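Local coordinates for THUMP domain-containing protein (PDB 1VBK), which is of unknown function but probably binds RNA through a THUMP domain and ATP through a ThiI-like domain, at residues Glu23-Asn28 and Ile176-Arg181; Arg67-Val72 and Ala194-Met199; Leu190-Ile195 and Asn225-Tyr230. One frame throughout, in Å; residues are numbered along the deposited sequence.

Contact 1. Residues Glu23-Asn28 and Ile176-Arg181; sequences EKILMN and IGTEGR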
# COMPACT_ATOMS: atom_id res chain seq x y z
N GLU A 23 6.61 -17.75 -4.12
CA GLU A 23 6.11 -18.92 -4.83
C GLU A 23 4.58 -18.99 -4.90
O GLU A 23 4.02 -19.34 -5.94
CB GLU A 23 6.68 -20.20 -4.19
CG GLU A 23 8.21 -20.25 -4.25
CD GLU A 23 8.81 -21.44 -3.51
OE1 GLU A 23 8.34 -21.75 -2.40
OE2 GLU A 23 9.75 -22.06 -4.05
N LYS A 24 3.91 -18.66 -3.80
CA LYS A 24 2.45 -18.70 -3.80
C LYS A 24 1.85 -17.68 -4.77
O LYS A 24 0.88 -17.97 -5.47
CB LYS A 24 1.91 -18.44 -2.39
CG LYS A 24 2.15 -19.60 -1.45
CD LYS A 24 1.62 -19.32 -0.06
CE LYS A 24 1.81 -20.53 0.83
NZ LYS A 24 1.33 -20.26 2.20
N ILE A 25 2.44 -16.50 -4.81
CA ILE A 25 1.97 -15.43 -5.69
C ILE A 25 2.24 -15.81 -7.15
O ILE A 25 1.41 -15.59 -8.03
CB ILE A 25 2.67 -14.09 -5.34
CG1 ILE A 25 2.24 -13.65 -3.93
CG2 ILE A 25 2.31 -13.03 -6.36
CD1 ILE A 25 2.97 -12.41 -3.41
N LEU A 26 3.40 -16.41 -7.41
CA LEU A 26 3.74 -16.83 -8.77
C LEU A 26 2.80 -17.95 -9.24
O LEU A 26 2.35 -17.94 -10.39
CB LEU A 26 5.20 -17.30 -8.84
CG LEU A 26 5.70 -17.84 -10.19
CD1 LEU A 26 5.40 -16.86 -11.31
CD2 LEU A 26 7.20 -18.10 -10.09
N MET A 27 2.49 -18.90 -8.36
CA MET A 27 1.58 -19.98 -8.75
C MET A 27 0.19 -19.42 -9.02
O MET A 27 -0.53 -19.91 -9.89
CB MET A 27 1.49 -21.06 -7.67
CG MET A 27 2.75 -21.90 -7.55
SD MET A 27 2.51 -23.35 -6.52
CE MET A 27 2.74 -22.62 -4.88
N ASN A 28 -0.18 -18.39 -8.27
CA ASN A 28 -1.48 -17.74 -8.44
C ASN A 28 -1.56 -17.13 -9.84
O ASN A 28 -2.55 -17.31 -10.54
CB ASN A 28 -1.66 -16.62 -7.41
CG ASN A 28 -2.92 -15.81 -7.65
OD1 ASN A 28 -4.02 -16.24 -7.33
ND2 ASN A 28 -2.76 -14.63 -8.25
N ILE A 176 3.98 -10.50 -10.49
CA ILE A 176 3.07 -9.38 -10.30
C ILE A 176 2.40 -9.54 -8.93
O ILE A 176 1.83 -10.58 -8.63
CB ILE A 176 1.98 -9.34 -11.40
CG1 ILE A 176 2.63 -9.00 -12.75
CG2 ILE A 176 0.90 -8.32 -11.05
CD1 ILE A 176 1.66 -8.87 -13.89
N GLY A 177 2.48 -8.50 -8.11
CA GLY A 177 1.87 -8.56 -6.79
C GLY A 177 2.86 -8.68 -5.64
O GLY A 177 2.52 -8.37 -4.50
N THR A 178 4.08 -9.13 -5.93
CA THR A 178 5.09 -9.28 -4.88
C THR A 178 5.69 -7.95 -4.45
O THR A 178 6.30 -7.86 -3.38
CB THR A 178 6.24 -10.21 -5.33
OG1 THR A 178 6.84 -9.69 -6.52
CG2 THR A 178 5.72 -11.61 -5.58
N GLU A 179 5.53 -6.91 -5.27
CA GLU A 179 6.10 -5.61 -4.93
C GLU A 179 5.07 -4.49 -4.78
O GLU A 179 5.38 -3.33 -5.03
CB GLU A 179 7.15 -5.21 -5.96
CG GLU A 179 8.39 -6.12 -6.00
CD GLU A 179 9.17 -6.14 -4.69
OE1 GLU A 179 9.36 -5.06 -4.07
OE2 GLU A 179 9.61 -7.23 -4.27
N GLY A 180 3.86 -4.83 -4.36
CA GLY A 180 2.85 -3.81 -4.15
C GLY A 180 1.95 -3.45 -5.32
O GLY A 180 2.01 -4.06 -6.40
N ARG A 181 1.11 -2.44 -5.10
CA ARG A 181 0.16 -1.98 -6.11
C ARG A 181 0.29 -0.48 -6.40
O ARG A 181 0.41 0.33 -5.48
CB ARG A 181 -1.26 -2.30 -5.64
CG ARG A 181 -2.36 -1.53 -6.36
CD ARG A 181 -3.70 -1.80 -5.71
NE ARG A 181 -4.14 -3.17 -5.94
CZ ARG A 181 -5.11 -3.77 -5.26
NH1 ARG A 181 -5.74 -3.13 -4.28
NH2 ARG A 181 -5.46 -5.01 -5.57

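Contact 2. Residues Arg67-Val72 and Ala194-Met199; sequences RVFGIV and AIFLMM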
# COMPACT_ATOMS: atom_id res chain seq x y z
N ARG A 67 4.74 -15.30 -20.77
CA ARG A 67 4.30 -13.94 -20.45
C ARG A 67 4.07 -13.65 -18.97
O ARG A 67 3.54 -12.59 -18.62
CB ARG A 67 3.02 -13.61 -21.24
CG ARG A 67 3.21 -13.64 -22.76
CD ARG A 67 2.02 -13.00 -23.47
NE ARG A 67 0.75 -13.64 -23.14
CZ ARG A 67 0.33 -14.79 -23.66
NH1 ARG A 67 -0.83 -15.30 -23.29
NH2 ARG A 67 1.07 -15.42 -24.56
N VAL A 68 4.47 -14.59 -18.12
CA VAL A 68 4.31 -14.43 -16.67
C VAL A 68 5.61 -13.97 -16.02
O VAL A 68 6.59 -14.72 -15.98
CB VAL A 68 3.85 -15.76 -16.03
CG1 VAL A 68 3.77 -15.63 -14.51
CG2 VAL A 68 2.50 -16.16 -16.61
N PHE A 69 5.63 -12.74 -15.51
CA PHE A 69 6.83 -12.21 -14.89
C PHE A 69 7.27 -12.99 -13.66
O PHE A 69 6.45 -13.54 -12.92
CB PHE A 69 6.62 -10.73 -14.53
CG PHE A 69 6.35 -9.85 -15.71
CD1 PHE A 69 7.23 -9.82 -16.79
CD2 PHE A 69 5.20 -9.06 -15.76
CE1 PHE A 69 6.99 -9.00 -17.90
CE2 PHE A 69 4.94 -8.24 -16.87
CZ PHE A 69 5.84 -8.21 -17.94
N GLY A 70 8.58 -13.05 -13.44
CA GLY A 70 9.11 -13.77 -12.30
C GLY A 70 9.64 -15.14 -12.71
O GLY A 70 10.32 -15.81 -11.93
N ILE A 71 9.32 -15.54 -13.94
CA ILE A 71 9.77 -16.83 -14.46
C ILE A 71 11.06 -16.63 -15.25
O ILE A 71 11.12 -15.80 -16.16
CB ILE A 71 8.70 -17.44 -15.40
CG1 ILE A 71 7.45 -17.80 -14.59
CG2 ILE A 71 9.25 -18.69 -16.09
CD1 ILE A 71 6.30 -18.34 -15.45
N VAL A 72 12.09 -17.39 -14.88
CA VAL A 72 13.38 -17.32 -15.56
C VAL A 72 13.38 -18.21 -16.80
O VAL A 72 13.83 -17.79 -17.87
CB VAL A 72 14.53 -17.72 -14.62
CG1 VAL A 72 15.85 -17.72 -15.38
CG2 VAL A 72 14.61 -16.74 -13.45
N ALA A 194 6.00 2.11 -19.96
CA ALA A 194 6.35 2.44 -18.58
C ALA A 194 5.64 1.45 -17.66
O ALA A 194 6.23 0.93 -16.71
CB ALA A 194 5.92 3.87 -18.27
N ILE A 195 4.36 1.20 -17.94
CA ILE A 195 3.57 0.27 -17.14
C ILE A 195 4.11 -1.15 -17.27
O ILE A 195 4.22 -1.87 -16.28
CB ILE A 195 2.09 0.31 -17.56
CG1 ILE A 195 1.49 1.66 -17.15
CG2 ILE A 195 1.32 -0.85 -16.93
CD1 ILE A 195 0.08 1.90 -17.63
N PHE A 196 4.46 -1.53 -18.49
CA PHE A 196 5.00 -2.86 -18.73
C PHE A 196 6.26 -3.08 -17.89
O PHE A 196 6.41 -4.12 -17.24
CB PHE A 196 5.30 -3.04 -20.23
CG PHE A 196 5.92 -4.37 -20.58
CD1 PHE A 196 7.28 -4.59 -20.39
CD2 PHE A 196 5.14 -5.40 -21.10
CE1 PHE A 196 7.85 -5.83 -20.70
CE2 PHE A 196 5.70 -6.64 -21.41
CZ PHE A 196 7.06 -6.85 -21.21
N LEU A 197 7.15 -2.09 -17.89
CA LEU A 197 8.40 -2.19 -17.13
C LEU A 197 8.18 -2.33 -15.63
O LEU A 197 8.93 -3.03 -14.95
CB LEU A 197 9.27 -0.97 -17.42
CG LEU A 197 9.78 -0.84 -18.86
CD1 LEU A 197 10.42 0.53 -19.07
CD2 LEU A 197 10.77 -1.95 -19.16
N MET A 198 7.15 -1.67 -15.10
CA MET A 198 6.87 -1.75 -13.67
C MET A 198 6.22 -3.08 -13.29
O MET A 198 6.48 -3.62 -12.21
CB MET A 198 5.99 -0.58 -13.24
CG MET A 198 6.67 0.78 -13.34
SD MET A 198 8.19 0.85 -12.38
CE MET A 198 7.54 0.87 -10.71
N MET A 199 5.37 -3.61 -14.16
CA MET A 199 4.75 -4.90 -13.87
C MET A 199 5.86 -5.95 -13.80
O MET A 199 5.84 -6.84 -12.95
CB MET A 199 3.74 -5.27 -14.96
CG MET A 199 2.47 -4.45 -14.94
SD MET A 199 1.20 -5.09 -16.04
CE MET A 199 1.64 -4.26 -17.55

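Contact 3. Residues Leu190-Ile195 and Asn225-Tyr230; sequences LSALAI and NLLKRY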
# COMPACT_ATOMS: atom_id res chain seq x y z
N LEU A 190 4.30 5.21 -24.96
CA LEU A 190 5.37 5.39 -23.98
C LEU A 190 4.91 5.08 -22.56
O LEU A 190 5.63 4.43 -21.80
CB LEU A 190 5.89 6.83 -24.04
CG LEU A 190 6.70 7.22 -25.27
CD1 LEU A 190 7.03 8.70 -25.23
CD2 LEU A 190 7.98 6.39 -25.31
N SER A 191 3.72 5.56 -22.20
CA SER A 191 3.20 5.30 -20.86
C SER A 191 2.85 3.82 -20.73
O SER A 191 2.90 3.26 -19.63
CB SER A 191 1.97 6.18 -20.58
OG SER A 191 0.98 6.05 -21.59
N ALA A 192 2.52 3.18 -21.85
CA ALA A 192 2.18 1.76 -21.84
C ALA A 192 3.44 0.95 -21.55
O ALA A 192 3.39 -0.03 -20.81
CB ALA A 192 1.59 1.35 -23.19
N LEU A 193 4.56 1.38 -22.13
CA LEU A 193 5.85 0.71 -21.93
C LEU A 193 6.30 0.93 -20.49
O LEU A 193 6.91 0.05 -19.88
CB LEU A 193 6.90 1.28 -22.90
CG LEU A 193 8.31 0.72 -22.75
CD1 LEU A 193 8.31 -0.79 -22.96
CD2 LEU A 193 9.23 1.39 -23.76
N ALA A 194 6.00 2.11 -19.96
CA ALA A 194 6.35 2.44 -18.58
C ALA A 194 5.64 1.45 -17.66
O ALA A 194 6.23 0.93 -16.71
CB ALA A 194 5.92 3.87 -18.27
N ILE A 195 4.36 1.20 -17.94
CA ILE A 195 3.57 0.27 -17.14
C ILE A 195 4.11 -1.15 -17.27
O ILE A 195 4.22 -1.87 -16.28
CB ILE A 195 2.09 0.31 -17.56
CG1 ILE A 195 1.49 1.66 -17.15
CG2 ILE A 195 1.32 -0.85 -16.93
CD1 ILE A 195 0.08 1.90 -17.63
N ASN A 225 -5.26 -3.57 -24.06
CA ASN A 225 -5.50 -4.94 -24.51
C ASN A 225 -4.20 -5.69 -24.72
O ASN A 225 -4.12 -6.89 -24.46
CB ASN A 225 -6.32 -4.96 -25.80
CG ASN A 225 -7.75 -4.52 -25.60
OD1 ASN A 225 -8.44 -5.02 -24.71
ND2 ASN A 225 -8.21 -3.59 -26.42
N LEU A 226 -3.17 -4.99 -25.19
CA LEU A 226 -1.87 -5.60 -25.41
C LEU A 226 -1.18 -5.85 -24.07
O LEU A 226 -0.58 -6.90 -23.85
CB LEU A 226 -0.99 -4.69 -26.26
CG LEU A 226 -1.44 -4.43 -27.71
CD1 LEU A 226 -0.52 -3.40 -28.34
CD2 LEU A 226 -1.41 -5.73 -28.49
N LEU A 227 -1.27 -4.87 -23.16
CA LEU A 227 -0.66 -4.99 -21.84
C LEU A 227 -1.33 -6.07 -20.99
O LEU A 227 -0.68 -6.71 -20.17
CB LEU A 227 -0.76 -3.65 -21.09
CG LEU A 227 0.17 -2.52 -21.53
CD1 LEU A 227 -0.20 -1.22 -20.81
CD2 LEU A 227 1.61 -2.90 -21.22
N LYS A 228 -2.62 -6.28 -21.20
CA LYS A 228 -3.36 -7.26 -20.43
C LYS A 228 -2.76 -8.67 -20.54
O LYS A 228 -2.82 -9.44 -19.59
CB LYS A 228 -4.83 -7.29 -20.86
CG LYS A 228 -5.77 -7.66 -19.72
CD LYS A 228 -7.23 -7.66 -20.14
CE LYS A 228 -8.13 -7.83 -18.93
NZ LYS A 228 -7.69 -8.95 -18.05
N ARG A 229 -2.18 -8.98 -21.69
CA ARG A 229 -1.58 -10.29 -21.93
C ARG A 229 -0.32 -10.53 -21.10
O ARG A 229 0.32 -11.58 -21.22
CB ARG A 229 -1.23 -10.45 -23.41
CG ARG A 229 -2.41 -10.28 -24.35
CD ARG A 229 -1.97 -10.35 -25.81
NE ARG A 229 -1.40 -11.66 -26.16
CZ ARG A 229 -0.11 -11.88 -26.39
NH1 ARG A 229 0.76 -10.89 -26.31
NH2 ARG A 229 0.30 -13.10 -26.72
N TYR A 230 0.03 -9.56 -20.27
CA TYR A 230 1.21 -9.63 -19.42
C TYR A 230 0.85 -9.22 -17.99
O TYR A 230 1.73 -8.95 -17.18
CB TYR A 230 2.28 -8.66 -19.94
CG TYR A 230 2.96 -9.07 -21.22
CD1 TYR A 230 4.04 -9.95 -21.21
CD2 TYR A 230 2.51 -8.60 -22.45
CE1 TYR A 230 4.67 -10.33 -22.39
CE2 TYR A 230 3.13 -8.98 -23.64
CZ TYR A 230 4.21 -9.84 -23.60
OH TYR A 230 4.83 -10.23 -24.77

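Contact 1. Residues Glu23-Asn28 and Ile176-Arg181
The flat groups at I25 are the peptides of the 176-178 loop. I25 CG2 stands 3.4 Å from I176 O, tilted out of the plane of that peptide. The other branch of the isoleucine passes G177, with I25 CD1 4.2 Å from G177 O. I25 CD1 lies nearer to the threonine methyl, 3.6 Å from T178 CG2. I25 CG2 is also near, 3.8 Å from T178 CG2, so the threonine methyl touches both branches of the isoleucine. The two side chains cross obliquely.

The torsion of T178 sorts its two ends. With chi1 at 58°, its methyl is anti to its own carbonyl carbon and turned to I25. OG1 instead bonds to the carbonyl O of P175, so the polar end is satisfied within the loop. G177 begins a type I beta turn that ends at G180. Its phi is 108°, where a CB would press on the carbonyl O of I176. A CB there would also come close to I25 CG2.

I176 O, the oxygen beside that methyl, accepts a hydrogen bond from the ND2 of N29. Helix 19-36 belongs to the ThiI ferredoxin-like region, and the loop leads into strand 181-185 of the parallel sheet. Between 23-28 and 176-181 no hydrogen bond or salt bridge forms. Van der Waals packing of this kind sets no bond direction. The bond from N29 to I176 O supplies a directional link from the same helix.

Contact 2. Residues Arg67-Val72 and Ala194-Met199
M199 presents its carbonyl O to the ring of F69, while M199 N is held in the helix by a 3.0 Å hydrogen bond to I195 O. The ring atom F69 CD2 is 3.6 Å from M199 O, and the approach is oblique. No hydrogen bond crosses between the segments. The next ring atom, F69 CE2, rests against the aliphatic start of the methionine, 3.7 Å from M199 CB.

The far end of the F69 ring meets F196. F69 CZ stands 3.7 Å from F196 CZ, over one face of the F196 ring and offset toward the rim. The ring centroids of F69 and F196 are 5.3 Å apart and the planes stand at 86°. This is a T-shaped pair, with F69 giving the edge and F196 the face. F196 has CG anti to its backbone N (chi1 178°), which carries the ring along the helix flank to F69.

F69 sits in a type II beta turn from V68 to I71, and G70 takes its positive-phi position. I176 also packs on F69. F196 has further edge-to-face partners in Y230 and W171, and V301 and L305 of helix 295-305 touch it too. The contact forms part of a largely buried aromatic cluster. Here a turn of the ferredoxin-like region docks on helix 189-200 of the HUP-type fold, which in relatives of ThiI binds nucleotide and probably does so here.

Contact 3. Residues Leu190-Ile195 and Asn225-Tyr230
L227 has CG anti to its own carbonyl carbon (chi1 -74°), which brings the branch point to the other helix. Its chi2 of 172° then sets the methyls, CD2 at the backbone of A192 and CD1 at A192 CB and I195. In I195, chi1 of -69° puts CG1 beside the backbone N and leaves CG2 anti to it, facing the leucine. L227 CD2 is 3.4 Å from A192 O. L227 CD1 lies 3.9 Å from A192 CB. The isoleucine is met more loosely, with L227 CD1 4.2 Å from I195 CG2. The side chains of I195 and L227 cross at about a right angle. With an alanine in place of L227 both methyls go, and a gap would probably open beside A192 CB and I195 CG2, weakening the packing of the two helices. L227 also packs on F196 and M199 of the same neighbouring helix.

The contact pairs the early part of helix 189-200 with the end of helix 215-228. Strand 204-210 comes between them in sequence, and strands 181-185, 204-210 and 239-241 lie side by side in the parallel sheet. The two helices are thus the crossover helices of successive beta-alpha-beta units, as in HUP-type folds.

How the contacts relate
Contacts 2 and 3 are buried; contact 1 is only partly so. Contacts 2 and 3 share helix 189-200: contact 3 joins it to a helix of its own fold, contact 2 to the ferredoxin-like region. Contact 1 bridges the same two regions as contact 2 by another route, from helix 19-36 to the loop before strand 181-185. All three are packing without hydrogen bonds across, carbon against carbon and against a carbonyl O. Methyls carry contacts 1 and 3; in contact 2 rings lead, with M199 CB beside them. The contacts also touch. L26 packs on V68, and I176 on M199 and on Y230 O. R67 NE probably bonds R229 O.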